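Hypoxanthine phosphoribosyltransferase (Leishmania donovani, PDB 7CMJ) converts guanine to GMP and hypoxanthine to IMP in purine salvage by transferring the 5-phosphoribosyl group from 5-phosphoribosylpyrophosphate onto the purine. Local coordinates at residues F140-A143 / K144-S148. Sequence-based numbering, arbitrary orientation.
Sequences FMLA and KKPAS
Helix 131-142 gives way to a loop through a type I beta turn, L142 to K145, that sends the chain of this phosphoribosyltransferase domain on toward strand 148-153, and the side chain of K144 folds back over F140 and M141. K144 N donates to M141 O at 2.9 Å. The turn itself is closed by the hydrogen bond from K145 N to L142 O, 3.1 Å long. P146 follows K145, which has left-handed backbone angles, and its ring leans against the same end of the helix. P146 CD comes to 3.4 Å from M141 O. On the neighbouring residue, L142 CD2 lies 4.2 Å from P146 CG, and the two side chains cross at about a right angle.

K144 runs nearly extended until chi4 (-60°) turns the ammonium aside. Along the way its methylenes cross two hydrophobic side chains. K144 CD meets the methyl M141 CE at 3.7 Å. Farther out, K144 CE approaches the F140 ring near CE2 and CZ, 3.7 Å from F140 CE2. The F140 ring reaches this place because its CG stands anti to the backbone N (chi1 180°). M141, bent at chi2 and chi3, also packs on I121 and I123 of strand 120-125, joining this end of the helix to the central sheet.

The ammonium of K144 forms a salt bridge with D111 and a hydrogen bond with the hydroxyl of Y136 of the second subunit, and R139 NH1 of the second subunit hydrogen-bonds A143 O. K144 thus combines an apolar stem lying on F140 and M141 with a charged end held by partners from two subunits, tying the turn after the helix to the subunit interface.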
loop_
_atom_site.group_PDB
_atom_site.type_symbol
_atom_site.label_atom_id
_atom_site.label_comp_id
_atom_site.label_asym_id
_atom_site.label_seq_id
_atom_site.Cartn_x
_atom_site.Cartn_y
_atom_site.Cartn_z
ATOM N N PHE A 140 14.795 -3.249 7.364
ATOM C CA PHE A 140 13.889 -3.471 6.245
ATOM C C PHE A 140 14.664 -3.646 4.944
ATOM O O PHE A 140 14.506 -4.653 4.240
ATOM C CB PHE A 140 12.909 -2.299 6.131
ATOM C CG PHE A 140 11.937 -2.426 4.999
ATOM C CD1 PHE A 140 10.960 -3.416 5.004
ATOM C CD2 PHE A 140 11.974 -1.545 3.936
ATOM C CE1 PHE A 140 10.042 -3.523 3.959
ATOM C CE2 PHE A 140 11.052 -1.652 2.877
ATOM C CZ PHE A 140 10.100 -2.640 2.889
ATOM N N MET A 141 15.529 -2.670 4.623
ATOM C CA MET A 141 16.237 -2.703 3.352
ATOM C C MET A 141 17.251 -3.831 3.319
ATOM O O MET A 141 17.453 -4.461 2.277
ATOM C CB MET A 141 16.925 -1.366 3.089
ATOM C CG MET A 141 15.984 -0.179 2.903
ATOM S SD MET A 141 14.771 -0.436 1.601
ATOM C CE MET A 141 15.802 -1.068 0.276
ATOM N N LEU A 142 17.907 -4.096 4.447
ATOM C CA LEU A 142 18.921 -5.138 4.467
ATOM C C LEU A 142 18.323 -6.513 4.240
ATOM O O LEU A 142 19.045 -7.426 3.826
ATOM C CB LEU A 142 19.677 -5.108 5.793
ATOM C CG LEU A 142 20.852 -4.131 5.803
ATOM C CD1 LEU A 142 21.518 -4.166 7.154
ATOM C CD2 LEU A 142 21.844 -4.463 4.708
ATOM N N ALA A 143 17.022 -6.678 4.500
ATOM C CA ALA A 143 16.362 -7.950 4.225
ATOM C C ALA A 143 16.214 -8.191 2.734
ATOM O O ALA A 143 16.063 -9.340 2.313
ATOM C CB ALA A 143 14.992 -8.005 4.906
ATOM N N LYS A 144 16.267 -7.138 1.924
ATOM C CA LYS A 144 16.283 -7.324 0.483
ATOM C C LYS A 144 17.683 -7.643 -0.052
ATOM O O LYS A 144 17.886 -7.595 -1.271
ATOM C CB LYS A 144 15.694 -6.085 -0.199
ATOM C CG LYS A 144 14.329 -5.688 0.333
ATOM C CD LYS A 144 13.959 -4.239 -0.006
ATOM C CE LYS A 144 12.484 -3.943 0.340
ATOM N NZ LYS A 144 11.583 -4.859 -0.427
ATOM N N LYS A 145 18.620 -7.974 0.837
ATOM C CA LYS A 145 19.972 -8.405 0.486
ATOM C C LYS A 145 20.660 -7.525 -0.563
ATOM O O LYS A 145 21.137 -8.027 -1.586
ATOM C CB LYS A 145 19.966 -9.859 0.029
ATOM C CG LYS A 145 19.692 -10.892 1.122
ATOM C CD LYS A 145 20.219 -10.454 2.489
ATOM C CE LYS A 145 20.188 -11.586 3.529
ATOM N NZ LYS A 145 21.356 -12.522 3.455
ATOM N N PRO A 146 20.750 -6.219 -0.335
ATOM C CA PRO A 146 21.435 -5.356 -1.307
ATOM C C PRO A 146 22.938 -5.592 -1.299
ATOM O O PRO A 146 23.515 -6.114 -0.340
ATOM C CB PRO A 146 21.097 -3.943 -0.826
ATOM C CG PRO A 146 20.973 -4.087 0.641
ATOM C CD PRO A 146 20.368 -5.470 0.876
ATOM N N ALA A 147 23.574 -5.197 -2.401
ATOM C CA ALA A 147 25.026 -5.309 -2.485
ATOM C C ALA A 147 25.701 -4.351 -1.510
ATOM O O ALA A 147 26.698 -4.713 -0.864
ATOM C CB ALA A 147 25.500 -5.055 -3.917
ATOM N N SER A 148 25.164 -3.136 -1.382
ATOM C CA SER A 148 25.621 -2.159 -0.402
ATOM C C SER A 148 24.422 -1.365 0.088
ATOM O O SER A 148 23.428 -1.195 -0.631
ATOM C CB SER A 148 26.665 -1.194 -0.988
ATOM O OG SER A 148 26.055 -0.067 -1.641
#